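Local coordinates for tail spike protein (Acinetobacter phage vB_AbaP_AS12, PDB 6EU4), which probably recognises and cleaves the capsular polysaccharide of Acinetobacter baumannii as the trimeric tailspike of the phage, at residues 197-202 and 225-230; 124-129 and 150-155; 209-214 and 231-236. All blocks are in the same frame, centred on the assembly; numbering follows the deposited sequence.

Contact 1: 197-202 and 225-230; sequences TLQYDS and LTKNTF
Thr197 turns OG1 anti to its own main-chain N (chi1 -177°), which sets the hydroxyl beside the carbonyl of Leu225, while Gln199 carries CG anti to its carbonyl carbon (chi1 -56°) and runs its amide back along the strand to the same hydroxyl. The two segments are parallel strands on successive coils of a beta-helix, the fold expected of a phage tailspike, and their short axes run 4.6 Å apart. Leu225 O is gripped twice: Leu198 N gives it a nearly straight bond of 2.8 Å, and Thr197 OG1 donates to it at 3.0 Å from well above the carbonyl plane. With its proton spent there, Thr197 OG1 accepts from Gln199 NE2 at 2.9 Å, the hydroxyl lying in the plane of the amide. The polar chain thus runs from Gln199 through Thr197 to Leu225. The next rung is closed by Lys227 N on Leu198 O.

On the other face of the sheet, Leu198 lies beside Thr226, which is modelled in two positions, and packs further onto Ile176 and Met177. The backbone pairing loosens towards Gln199 and Lys227, and the chain turns a corner at Asn228, whose ND2 makes a weak bond to Tyr200 O. The buried Tyr200 N and Asn228 O find no partner in the model. The Tyr200 hydroxyl is hydrogen-bonded to Asp174, and Thr229 places CG2 at the edge of the ring, near its plane, 4.2 Å from Tyr200 CD1.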
ATOM      1  N   THR A 197     -25.366  -4.894 -14.970  1.00 14.54           N
ATOM      2  CA  THR A 197     -25.560  -3.460 -14.889  1.00 14.19           C
ATOM      3  C   THR A 197     -26.926  -3.137 -14.287  1.00 16.17           C
ATOM      4  O   THR A 197     -27.871  -3.926 -14.376  1.00 16.35           O
ATOM      5  CB  THR A 197     -25.414  -2.820 -16.281  1.00 18.22           C
ATOM      6  OG1 THR A 197     -25.542  -1.400 -16.180  1.00 20.78           O
ATOM      7  CG2 THR A 197     -26.504  -3.348 -17.245  1.00 22.25           C
ATOM      8  N   LEU A 198     -26.996  -1.970 -13.650  1.00 14.76           N
ATOM      9  CA  LEU A 198     -28.223  -1.399 -13.095  1.00 16.99           C
ATOM     10  C   LEU A 198     -28.350  -0.013 -13.704  1.00 14.09           C
ATOM     11  O   LEU A 198     -27.496   0.846 -13.451  1.00 15.66           O
ATOM     12  CB  LEU A 198     -28.150  -1.283 -11.566  1.00 17.68           C
ATOM     13  CG  LEU A 198     -27.895  -2.564 -10.782  1.00 17.86           C
ATOM     14  CD1 LEU A 198     -27.614  -2.246  -9.317  1.00 18.18           C
ATOM     15  CD2 LEU A 198     -29.089  -3.467 -10.909  1.00 18.97           C
ATOM     16  N   GLN A 199     -29.378   0.215 -14.512  1.00 15.22           N
ATOM     17  CA  GLN A 199     -29.530   1.507 -15.168  1.00 15.32           C
ATOM     18  C   GLN A 199     -30.981   1.955 -15.160  1.00 15.07           C
ATOM     19  O   GLN A 199     -31.897   1.137 -15.251  1.00 15.64           O
ATOM     20  CB  GLN A 199     -29.044   1.455 -16.631  1.00 18.36           C
ATOM     21  CG  GLN A 199     -27.613   0.985 -16.772  1.00 21.99           C
ATOM     22  CD  GLN A 199     -27.111   1.056 -18.200  1.00 27.86           C
ATOM     23  OE1 GLN A 199     -27.652   1.805 -19.031  1.00 31.15           O
ATOM     24  NE2 GLN A 199     -26.081   0.269 -18.501  1.00 25.67           N
ATOM     25  N   TYR A 200     -31.179   3.273 -15.108  1.00 16.33           N
ATOM     26  CA  TYR A 200     -32.470   3.836 -15.480  1.00 16.17           C
ATOM     27  C   TYR A 200     -32.558   3.983 -16.992  1.00 18.14           C
ATOM     28  O   TYR A 200     -31.548   4.160 -17.672  1.00 17.97           O
ATOM     29  CB  TYR A 200     -32.698   5.203 -14.839  1.00 16.57           C
ATOM     30  CG  TYR A 200     -33.035   5.104 -13.379  1.00 15.83           C
ATOM     31  CD1 TYR A 200     -32.035   5.034 -12.431  1.00 16.41           C
ATOM     32  CD2 TYR A 200     -34.352   5.046 -12.955  1.00 16.86           C
ATOM     33  CE1 TYR A 200     -32.337   4.915 -11.074  1.00 17.20           C
ATOM     34  CE2 TYR A 200     -34.667   4.936 -11.608  1.00 16.16           C
ATOM     35  CZ  TYR A 200     -33.647   4.866 -10.676  1.00 18.26           C
ATOM     36  OH  TYR A 200     -33.963   4.744  -9.340  1.00 19.69           O
ATOM     37  N   ASP A 201     -33.780   3.869 -17.507  1.00 17.06           N
ATOM     38  CA  ASP A 201     -34.112   4.316 -18.857  1.00 20.68           C
ATOM     39  C   ASP A 201     -33.630   5.751 -19.047  1.00 20.80           C
ATOM     40  O   ASP A 201     -34.054   6.654 -18.328  1.00 20.36           O
ATOM     41  CB  ASP A 201     -35.629   4.199 -19.037  1.00 22.42           C
ATOM     42  CG  ASP A 201     -36.119   4.575 -20.442  1.00 27.14           C
ATOM     43  OD1 ASP A 201     -35.351   5.133 -21.257  1.00 26.34           O
ATOM     44  OD2 ASP A 201     -37.310   4.285 -20.709  1.00 30.53           O
ATOM     45  N   SER A 202     -32.695   5.959 -19.986  1.00 22.20           N
ATOM     46  CA  SER A 202     -32.074   7.275 -20.131  1.00 25.56           C
ATOM     47  C   SER A 202     -33.090   8.352 -20.473  1.00 27.41           C
ATOM     48  O   SER A 202     -32.809   9.535 -20.262  1.00 30.55           O
ATOM     49  CB  SER A 202     -30.981   7.247 -21.212  1.00 28.18           C
ATOM     50  OG  SER A 202     -31.567   7.020 -22.488  1.00 29.00           O
ATOM     51  N   LEU A 225     -21.945  -2.413 -12.900  1.00 12.77           N
ATOM     52  CA  LEU A 225     -21.990  -1.067 -13.449  1.00 14.11           C
ATOM     53  C   LEU A 225     -23.330  -0.448 -13.116  1.00 14.99           C
ATOM     54  O   LEU A 225     -24.363  -1.011 -13.463  1.00 16.91           O
ATOM     55  CB  LEU A 225     -21.834  -1.094 -14.966  1.00 16.78           C
ATOM     56  CG  LEU A 225     -22.228   0.208 -15.696  1.00 19.00           C
ATOM     57  CD1 LEU A 225     -21.273   1.339 -15.350  1.00 20.33           C
ATOM     58  CD2 LEU A 225     -22.299  -0.030 -17.195  1.00 23.11           C
ATOM     59  N   THR A 226     -23.334   0.711 -12.481  1.00 13.95           N
ATOM     60  CA  THR A 226     -24.548   1.512 -12.398  0.50 17.05           C
ATOM     61  C   THR A 226     -24.350   2.767 -13.231  1.00 16.74           C
ATOM     62  O   THR A 226     -23.287   3.390 -13.187  1.00 17.42           O
ATOM     63  CB  THR A 226     -24.932   1.871 -10.942  0.50 20.66           C
ATOM     64  OG1 THR A 226     -24.038   2.849 -10.394  0.50 20.06           O
ATOM     65  CG2 THR A 226     -24.916   0.647 -10.060  0.50 25.64           C
ATOM     66  N   LYS A 227     -25.366   3.119 -14.004  1.00 16.95           N
ATOM     67  CA  LYS A 227     -25.262   4.317 -14.820  1.00 19.52           C
ATOM     68  C   LYS A 227     -26.661   4.804 -15.145  1.00 16.71           C
ATOM     69  O   LYS A 227     -27.668   4.121 -14.898  1.00 16.82           O
ATOM     70  CB  LYS A 227     -24.433   4.076 -16.089  1.00 24.36           C
ATOM     71  CG  LYS A 227     -25.059   3.131 -17.075  1.00 30.44           C
ATOM     72  CD  LYS A 227     -24.222   3.009 -18.364  1.00 38.52           C
ATOM     73  CE  LYS A 227     -24.504   4.128 -19.346  1.00 46.39           C
ATOM     74  NZ  LYS A 227     -24.030   3.780 -20.729  1.00 50.30           N
ATOM     75  N   ASN A 228     -26.715   6.030 -15.664  1.00 15.82           N
ATOM     76  CA  ASN A 228     -27.972   6.743 -15.827  1.00 15.66           C
ATOM     77  C   ASN A 228     -28.681   6.879 -14.483  1.00 18.23           C
ATOM     78  O   ASN A 228     -29.884   6.662 -14.389  1.00 20.73           O
ATOM     79  CB  ASN A 228     -28.892   6.060 -16.852  1.00 18.59           C
ATOM     80  CG  ASN A 228     -28.349   6.148 -18.260  1.00 25.53           C
ATOM     81  OD1 ASN A 228     -27.666   7.101 -18.601  1.00 24.71           O
ATOM     82  ND2 ASN A 228     -28.623   5.139 -19.071  1.00 31.01           N
ATOM     83  N   THR A 229     -27.924   7.202 -13.433  1.00 14.78           N
ATOM     84  CA  THR A 229     -28.458   7.424 -12.098  1.00 15.31           C
ATOM     85  C   THR A 229     -28.183   8.846 -11.634  1.00 15.76           C
ATOM     86  O   THR A 229     -27.322   9.546 -12.164  1.00 15.65           O
ATOM     87  CB  THR A 229     -27.834   6.476 -11.046  1.00 17.55           C
ATOM     88  OG1 THR A 229     -26.450   6.816 -10.820  1.00 17.76           O
ATOM     89  CG2 THR A 229     -27.968   5.031 -11.477  1.00 18.88           C
ATOM     90  N   PHE A 230     -28.917   9.233 -10.591  1.00 14.86           N
ATOM     91  CA  PHE A 230     -28.644  10.453  -9.839  1.00 15.26           C
ATOM     92  C   PHE A 230     -27.584  10.194  -8.777  1.00 14.77           C
ATOM     93  O   PHE A 230     -26.627  10.971  -8.625  1.00 13.14           O
ATOM     94  CB  PHE A 230     -29.950  10.940  -9.204  1.00 16.58           C
ATOM     95  CG  PHE A 230     -29.813  12.166  -8.348  1.00 16.84           C
ATOM     96  CD1 PHE A 230     -29.548  13.396  -8.920  1.00 19.48           C
ATOM     97  CD2 PHE A 230     -30.021  12.100  -6.984  1.00 20.15           C
ATOM     98  CE1 PHE A 230     -29.460  14.539  -8.132  1.00 20.40           C
ATOM     99  CE2 PHE A 230     -29.929  13.240  -6.193  1.00 19.38           C
ATOM    100  CZ  PHE A 230     -29.643  14.446  -6.767  1.00 18.71           C
TER

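Contact 2: 124-129 and 150-155; sequences LYHTSV and IKTTNN
Ser128 O receives a short bond of 2.6 Å from Thr153 OG1, the hydroxyl coming from above the carbonyl plane; this side-chain link takes over where parallel beta-helix strands 124-127 and 148-151 give way to turns. Thr153 OG1 also accepts from Asn155 N at 2.9 Å, forming an ST turn. Its place between main-chain N and carbonyl carbon (chi1 74°) lets one oxygen serve both partners. Asn155 ND2 adds a weak bond to Ser128 O, and a water links that amide, weakly, to Ser128 OG, which is also hydrogen-bonded to Asp104.

In the strands, Ile150 N binds Tyr125 O and Thr127 N binds Ile150 O, then Thr152 N meets Thr127 O at 2.9 Å. The His126 ring lies alongside Ile150, whose CB, in one of two modelled conformers, sits over one face, 4.0 Å from the ring centroid, in a CH-pi contact; Thr152 CG2 is at the ring edge.

Lys151 lays CE 3.5 Å from Val129 C and curls NZ back onto Asn155 O and Thr153 O, with Asp174 as its salt-bridge partner. Two carbonyls and a carboxylate round one ammonium would probably favour its charged form and hold the turn closed.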
ATOM      1  N   LEU A 124     -31.002  -8.314 -20.660  1.00 17.79           N
ATOM      2  CA  LEU A 124     -31.553  -7.144 -19.991  1.00 19.03           C
ATOM      3  C   LEU A 124     -33.007  -7.405 -19.629  1.00 20.42           C
ATOM      4  O   LEU A 124     -33.807  -7.855 -20.467  1.00 19.87           O
ATOM      5  CB  LEU A 124     -31.456  -5.904 -20.861  1.00 20.40           C
ATOM      6  CG  LEU A 124     -30.024  -5.515 -21.217  1.00 24.88           C
ATOM      7  CD1 LEU A 124     -30.037  -4.413 -22.286  1.00 28.84           C
ATOM      8  CD2 LEU A 124     -29.237  -5.115 -19.963  1.00 22.85           C
ATOM      9  N   TYR A 125     -33.336  -7.120 -18.385  1.00 20.03           N
ATOM     10  CA  TYR A 125     -34.693  -7.237 -17.880  1.00 18.64           C
ATOM     11  C   TYR A 125     -35.163  -5.845 -17.487  1.00 20.01           C
ATOM     12  O   TYR A 125     -34.418  -5.097 -16.848  1.00 19.61           O
ATOM     13  CB  TYR A 125     -34.745  -8.158 -16.677  1.00 17.99           C
ATOM     14  CG  TYR A 125     -34.082  -9.495 -16.874  1.00 18.24           C
ATOM     15  CD1 TYR A 125     -34.781 -10.580 -17.389  1.00 17.72           C
ATOM     16  CD2 TYR A 125     -32.749  -9.673 -16.542  1.00 17.96           C
ATOM     17  CE1 TYR A 125     -34.163 -11.823 -17.554  1.00 20.50           C
ATOM     18  CE2 TYR A 125     -32.122 -10.905 -16.696  1.00 17.69           C
ATOM     19  CZ  TYR A 125     -32.820 -11.965 -17.195  1.00 19.08           C
ATOM     20  OH  TYR A 125     -32.174 -13.170 -17.351  1.00 21.10           O
ATOM     21  N   HIS A 126     -36.389  -5.494 -17.872  1.00 19.06           N
ATOM     22  CA  HIS A 126     -36.952  -4.182 -17.571  1.00 17.61           C
ATOM     23  C   HIS A 126     -37.888  -4.272 -16.372  1.00 18.63           C
ATOM     24  O   HIS A 126     -38.622  -5.247 -16.217  1.00 20.40           O
ATOM     25  CB  HIS A 126     -37.692  -3.620 -18.787  1.00 18.99           C
ATOM     26  CG  HIS A 126     -36.767  -3.259 -19.898  1.00 21.35           C
ATOM     27  ND1 HIS A 126     -36.121  -4.212 -20.659  1.00 21.82           N
ATOM     28  CD2 HIS A 126     -36.341  -2.057 -20.347  1.00 21.67           C
ATOM     29  CE1 HIS A 126     -35.348  -3.604 -21.542  1.00 23.39           C
ATOM     30  NE2 HIS A 126     -35.465  -2.296 -21.375  1.00 21.95           N
ATOM     31  N   THR A 127     -37.832  -3.260 -15.509  1.00 19.44           N
ATOM     32  CA  THR A 127     -38.556  -3.281 -14.246  0.50 19.78           C
ATOM     33  C   THR A 127     -39.246  -1.950 -14.010  1.00 18.94           C
ATOM     34  O   THR A 127     -38.689  -0.892 -14.302  1.00 23.16           O
ATOM     35  CB  THR A 127     -37.614  -3.548 -13.085  0.50 21.39           C
ATOM     36  OG1 THR A 127     -36.567  -2.562 -13.107  0.50 18.41           O
ATOM     37  CG2 THR A 127     -37.037  -4.946 -13.192  0.50 23.13           C
ATOM     38  N   SER A 128     -40.456  -2.003 -13.454  1.00 18.71           N
ATOM     39  CA  SER A 128     -41.195  -0.791 -13.122  1.00 19.15           C
ATOM     40  C   SER A 128     -41.094  -0.419 -11.647  1.00 22.26           C
ATOM     41  O   SER A 128     -41.546   0.671 -11.265  1.00 21.94           O
ATOM     42  CB  SER A 128     -42.663  -0.945 -13.488  1.00 20.41           C
ATOM     43  OG  SER A 128     -43.300  -1.810 -12.560  1.00 22.00           O
ATOM     44  N   VAL A 129     -40.539  -1.300 -10.820  1.00 18.83           N
ATOM     45  CA  VAL A 129     -40.309  -1.025  -9.405  1.00 16.37           C
ATOM     46  C   VAL A 129     -38.902  -1.496  -9.063  1.00 16.13           C
ATOM     47  O   VAL A 129     -38.272  -2.236  -9.836  1.00 18.38           O
ATOM     48  CB  VAL A 129     -41.366  -1.720  -8.512  1.00 18.45           C
ATOM     49  CG1 VAL A 129     -42.757  -1.103  -8.740  1.00 22.58           C
ATOM     50  CG2 VAL A 129     -41.404  -3.211  -8.772  1.00 20.11           C
ATOM     51  N   ILE A 150     -33.025  -2.719 -16.178  1.00 15.99           N
ATOM     52  CA  ILE A 150     -33.326  -1.384 -16.673  0.50 17.16           C
ATOM     53  C   ILE A 150     -34.623  -0.939 -16.009  1.00 18.37           C
ATOM     54  O   ILE A 150     -35.687  -1.514 -16.263  1.00 20.09           O
ATOM     55  CB  ILE A 150     -33.461  -1.367 -18.199  0.50 18.41           C
ATOM     56  CG1 ILE A 150     -32.260  -2.071 -18.848  0.50 19.37           C
ATOM     57  CG2 ILE A 150     -33.607   0.062 -18.695  0.50 18.46           C
ATOM     58  CD1 ILE A 150     -30.939  -1.387 -18.599  0.50 18.28           C
ATOM     59  N   LYS A 151     -34.542   0.087 -15.173  1.00 18.36           N
ATOM     60  CA  LYS A 151     -35.714   0.587 -14.478  1.00 18.67           C
ATOM     61  C   LYS A 151     -36.359   1.703 -15.291  1.00 18.83           C
ATOM     62  O   LYS A 151     -35.673   2.640 -15.713  1.00 19.62           O
ATOM     63  CB  LYS A 151     -35.322   1.095 -13.094  1.00 18.41           C
ATOM     64  CG  LYS A 151     -36.528   1.599 -12.334  1.00 21.47           C
ATOM     65  CD  LYS A 151     -36.449   1.245 -10.888  1.00 22.06           C
ATOM     66  CE  LYS A 151     -37.722   1.613 -10.164  1.00 23.66           C
ATOM     67  NZ  LYS A 151     -37.681   2.997  -9.718  1.00 22.40           N
ATOM     68  N   THR A 152     -37.678   1.616 -15.481  1.00 20.32           N
ATOM     69  CA  THR A 152     -38.400   2.466 -16.422  1.00 20.81           C
ATOM     70  C   THR A 152     -39.259   3.532 -15.759  1.00 20.69           C
ATOM     71  O   THR A 152     -39.952   4.284 -16.465  1.00 20.65           O
ATOM     72  CB  THR A 152     -39.309   1.614 -17.311  1.00 23.51           C
ATOM     73  OG1 THR A 152     -40.327   1.014 -16.504  1.00 24.83           O
ATOM     74  CG2 THR A 152     -38.509   0.516 -18.011  1.00 25.70           C
ATOM     75  N   THR A 153     -39.272   3.590 -14.442  1.00 18.83           N
ATOM     76  CA  THR A 153     -40.099   4.522 -13.688  1.00 20.41           C
ATOM     77  C   THR A 153     -39.300   5.037 -12.503  1.00 19.36           C
ATOM     78  O   THR A 153     -38.195   4.558 -12.212  1.00 18.77           O
ATOM     79  CB  THR A 153     -41.359   3.864 -13.116  1.00 21.85           C
ATOM     80  OG1 THR A 153     -40.954   3.039 -12.004  1.00 21.70           O
ATOM     81  CG2 THR A 153     -42.095   3.028 -14.158  1.00 22.49           C
ATOM     82  N   ASN A 154     -39.912   5.967 -11.770  1.00 19.72           N
ATOM     83  CA  ASN A 154     -39.398   6.395 -10.477  1.00 22.25           C
ATOM     84  C   ASN A 154     -40.151   5.745  -9.315  1.00 20.38           C
ATOM     85  O   ASN A 154     -40.082   6.244  -8.188  1.00 20.07           O
ATOM     86  CB  ASN A 154     -39.467   7.922 -10.367  1.00 20.93           C
ATOM     87  CG  ASN A 154     -38.675   8.614 -11.468  1.00 21.15           C
ATOM     88  OD1 ASN A 154     -39.251   9.290 -12.331  1.00 22.05           O
ATOM     89  ND2 ASN A 154     -37.363   8.413 -11.473  1.00 20.42           N
ATOM     90  N   ASN A 155     -40.848   4.638  -9.565  1.00 19.54           N
ATOM     91  CA  ASN A 155     -41.644   4.006  -8.529  1.00 19.08           C
ATOM     92  C   ASN A 155     -40.739   3.381  -7.472  1.00 18.75           C
ATOM     93  O   ASN A 155     -39.578   3.042  -7.728  1.00 19.10           O
ATOM     94  CB  ASN A 155     -42.554   2.933  -9.112  1.00 22.12           C
ATOM     95  CG  ASN A 155     -43.620   3.499 -10.009  1.00 26.01           C
ATOM     96  OD1 ASN A 155     -43.897   4.697  -9.990  1.00 23.04           O
ATOM     97  ND2 ASN A 155     -44.217   2.639 -10.813  1.00 27.74           N
TER
HETATM   98  O   HOH W   1     -45.140  -0.255 -11.306  1.00 28.13           O

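Contact 3: 209-214 and 231-236; sequences IGLYAP and EGIKSV
Lys234 crosses to Tyr212 and Ile209: CG lies opposite the main-chain N (chi1 -173°) and the chain runs on extended, which carries CD to Ile209. CB lies 4.1 Å from both Ile209 CG2 and Tyr212 CD1; CG stays near CD1 and CE1 of the ring, the two side chains crossing obliquely; CD rests 3.9 Å from Ile209 CD1, that pair crossing at about a right angle. At the tip, NZ turns to its own segment and makes a salt bridge of 2.8 Å with Glu231 OE1, on the syn side of the carboxylate.

Its backbone belongs to parallel strands of adjacent beta-helix coils, reached through corners at Gly210 and at Glu231-Gly232. Gly210 N bonds to Glu231 O and Leu211 N to Gly232 O, so hydrogen bonding continues round the bend; Lys234 N to Leu211 O and Ala213 N to Lys234 O carry it on. Ser235 OG donates to Ala213 O at 2.8 Å, and Val236 N reaches a lone pair of Pro214 O at 2.8 Å. Pro214 also folds CD over the centre of the Tyr212 ring.

Arg253 pairs with Glu231 OE2, so the carboxylate lies between two cations; this would probably keep it ionised although the residue is buried.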
ATOM      1  N   ILE A 209     -31.567   6.244  -7.471  1.00 15.94           N
ATOM      2  CA  ILE A 209     -30.387   5.578  -6.934  1.00 14.01           C
ATOM      3  C   ILE A 209     -30.189   4.278  -7.686  1.00 14.66           C
ATOM      4  O   ILE A 209     -31.149   3.552  -7.935  1.00 14.94           O
ATOM      5  CB  ILE A 209     -30.568   5.302  -5.428  1.00 13.06           C
ATOM      6  CG1 ILE A 209     -30.819   6.590  -4.659  1.00 16.19           C
ATOM      7  CG2 ILE A 209     -29.357   4.552  -4.849  1.00 12.25           C
ATOM      8  CD1 ILE A 209     -31.500   6.340  -3.291  1.00 19.16           C
ATOM      9  N   GLY A 210     -28.948   3.963  -8.035  1.00 13.14           N
ATOM     10  CA  GLY A 210     -28.690   2.681  -8.633  1.00 14.37           C
ATOM     11  C   GLY A 210     -28.867   1.514  -7.674  1.00 14.34           C
ATOM     12  O   GLY A 210     -29.800   0.710  -7.791  1.00 15.05           O
ATOM     13  N   LEU A 211     -27.969   1.431  -6.701  1.00 12.40           N
ATOM     14  CA  LEU A 211     -28.027   0.426  -5.644  1.00 11.68           C
ATOM     15  C   LEU A 211     -28.167   1.145  -4.314  1.00 13.59           C
ATOM     16  O   LEU A 211     -27.241   1.842  -3.885  1.00 13.44           O
ATOM     17  CB  LEU A 211     -26.777  -0.449  -5.666  1.00 13.76           C
ATOM     18  CG  LEU A 211     -26.639  -1.422  -4.495  1.00 14.64           C
ATOM     19  CD1 LEU A 211     -27.758  -2.457  -4.484  1.00 16.49           C
ATOM     20  CD2 LEU A 211     -25.265  -2.106  -4.489  1.00 16.54           C
ATOM     21  N   TYR A 212     -29.319   0.975  -3.664  1.00 13.07           N
ATOM     22  CA  TYR A 212     -29.540   1.483  -2.317  1.00 13.01           C
ATOM     23  C   TYR A 212     -29.318   0.308  -1.371  1.00 12.86           C
ATOM     24  O   TYR A 212     -30.133  -0.617  -1.305  1.00 14.49           O
ATOM     25  CB  TYR A 212     -30.926   2.094  -2.144  1.00 13.95           C
ATOM     26  CG  TYR A 212     -31.100   2.709  -0.772  1.00 15.20           C
ATOM     27  CD1 TYR A 212     -30.158   3.591  -0.270  1.00 17.05           C
ATOM     28  CD2 TYR A 212     -32.175   2.375   0.038  1.00 14.76           C
ATOM     29  CE1 TYR A 212     -30.287   4.145   0.984  1.00 18.74           C
ATOM     30  CE2 TYR A 212     -32.316   2.928   1.303  1.00 17.52           C
ATOM     31  CZ  TYR A 212     -31.366   3.811   1.770  1.00 20.19           C
ATOM     32  OH  TYR A 212     -31.487   4.376   3.024  1.00 18.12           O
ATOM     33  N   ALA A 213     -28.209   0.343  -0.659  1.00 13.11           N
ATOM     34  CA  ALA A 213     -27.768  -0.772   0.181  1.00 15.04           C
ATOM     35  C   ALA A 213     -27.432  -0.221   1.555  1.00 12.41           C
ATOM     36  O   ALA A 213     -26.260  -0.154   1.948  1.00 13.87           O
ATOM     37  CB  ALA A 213     -26.575  -1.484  -0.451  1.00 16.28           C
ATOM     38  N   PRO A 214     -28.446   0.190   2.316  1.00 12.95           N
ATOM     39  CA  PRO A 214     -28.158   0.974   3.527  1.00 15.09           C
ATOM     40  C   PRO A 214     -27.360   0.192   4.560  1.00 14.47           C
ATOM     41  O   PRO A 214     -26.397   0.730   5.123  1.00 14.21           O
ATOM     42  CB  PRO A 214     -29.549   1.363   4.041  1.00 15.80           C
ATOM     43  CG  PRO A 214     -30.519   0.425   3.350  1.00 13.45           C
ATOM     44  CD  PRO A 214     -29.883   0.131   2.012  1.00 14.32           C
ATOM     45  N   GLU A 231     -27.740   9.090  -8.047  1.00 13.06           N
ATOM     46  CA  GLU A 231     -26.751   8.609  -7.084  1.00 12.09           C
ATOM     47  C   GLU A 231     -26.476   7.158  -7.426  1.00 13.08           C
ATOM     48  O   GLU A 231     -27.414   6.397  -7.678  1.00 13.64           O
ATOM     49  CB  GLU A 231     -27.278   8.769  -5.646  1.00 14.34           C
ATOM     50  CG  GLU A 231     -27.384  10.206  -5.229  1.00 15.27           C
ATOM     51  CD  GLU A 231     -28.246  10.455  -3.985  1.00 17.98           C
ATOM     52  OE1 GLU A 231     -28.898   9.520  -3.472  1.00 17.65           O
ATOM     53  OE2 GLU A 231     -28.289  11.619  -3.536  1.00 17.03           O
ATOM     54  N   GLY A 232     -25.201   6.772  -7.462  1.00 12.51           N
ATOM     55  CA  GLY A 232     -24.863   5.452  -7.956  1.00 14.36           C
ATOM     56  C   GLY A 232     -25.077   4.338  -6.952  1.00 14.93           C
ATOM     57  O   GLY A 232     -25.989   3.517  -7.099  1.00 14.16           O
ATOM     58  N   ILE A 233     -24.199   4.295  -5.953  1.00 12.29           N
ATOM     59  CA  ILE A 233     -24.226   3.311  -4.876  1.00 12.08           C
ATOM     60  C   ILE A 233     -24.294   4.083  -3.559  1.00 12.73           C
ATOM     61  O   ILE A 233     -23.501   5.005  -3.328  1.00 12.98           O
ATOM     62  CB  ILE A 233     -23.000   2.382  -4.936  1.00 13.48           C
ATOM     63  CG1 ILE A 233     -23.031   1.560  -6.239  1.00 16.23           C
ATOM     64  CG2 ILE A 233     -22.963   1.457  -3.706  1.00 13.94           C
ATOM     65  CD1 ILE A 233     -21.776   0.812  -6.511  1.00 18.42           C
ATOM     66  N   LYS A 234     -25.257   3.727  -2.711  1.00 13.54           N
ATOM     67  CA  LYS A 234     -25.574   4.512  -1.525  1.00 12.35           C
ATOM     68  C   LYS A 234     -25.800   3.601  -0.325  1.00 14.45           C
ATOM     69  O   LYS A 234     -26.677   2.737  -0.363  1.00 14.39           O
ATOM     70  CB  LYS A 234     -26.811   5.350  -1.799  1.00 13.04           C
ATOM     71  CG  LYS A 234     -27.148   6.328  -0.720  1.00 13.65           C
ATOM     72  CD  LYS A 234     -28.283   7.230  -1.180  1.00 15.99           C
ATOM     73  CE  LYS A 234     -28.432   8.430  -0.280  1.00 16.44           C
ATOM     74  NZ  LYS A 234     -29.527   9.344  -0.780  1.00 16.95           N
ATOM     75  N   SER A 235     -25.045   3.830   0.751  1.00 12.29           N
ATOM     76  CA  SER A 235     -25.060   2.965   1.920  1.00 12.06           C
ATOM     77  C   SER A 235     -24.920   3.819   3.176  1.00 12.93           C
ATOM     78  O   SER A 235     -24.428   4.953   3.130  1.00 11.62           O
ATOM     79  CB  SER A 235     -23.930   1.925   1.817  1.00 11.18           C
ATOM     80  OG  SER A 235     -23.899   1.028   2.915  1.00 12.76           O
ATOM     81  N   VAL A 236     -25.349   3.249   4.303  1.00 13.20           N
ATOM     82  CA  VAL A 236     -25.280   3.887   5.621  1.00 12.47           C
ATOM     83  C   VAL A 236     -24.245   3.215   6.520  1.00 14.15           C
ATOM     84  O   VAL A 236     -23.463   3.887   7.204  1.00 13.20           O
ATOM     85  CB  VAL A 236     -26.665   3.872   6.305  1.00 13.88           C
ATOM     86  CG1 VAL A 236     -26.573   4.386   7.719  1.00 13.71           C
ATOM     87  CG2 VAL A 236     -27.699   4.678   5.516  1.00 12.59           C
TER

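How the contacts relate
All three contacts join neighbouring coils of one parallel beta-helix. Contacts 1 and 2 share a wall, and contact 3 lies on another, past the corners. Contacts 1 and 3 span the same two coils, since strand 196-200 leads to 211-212 and strand 219-229 to 233-234. Contact 2 joins the two preceding coils, and strand 148-151 pairs with 196-200, probably through hydrogen bonds Lys151 N to Gln199 O and Asp201 N to Lys151 O. Contact 3 is buried and carries an ion pair; the others are partly buried, contact 1 with its Thr197-Gln199 link within the strand, contact 2 with hydroxyl, amide and lysine bonds to the carbonyls of a turn. Asp174 serves both Tyr200 of contact 1 and Lys151 of contact 2.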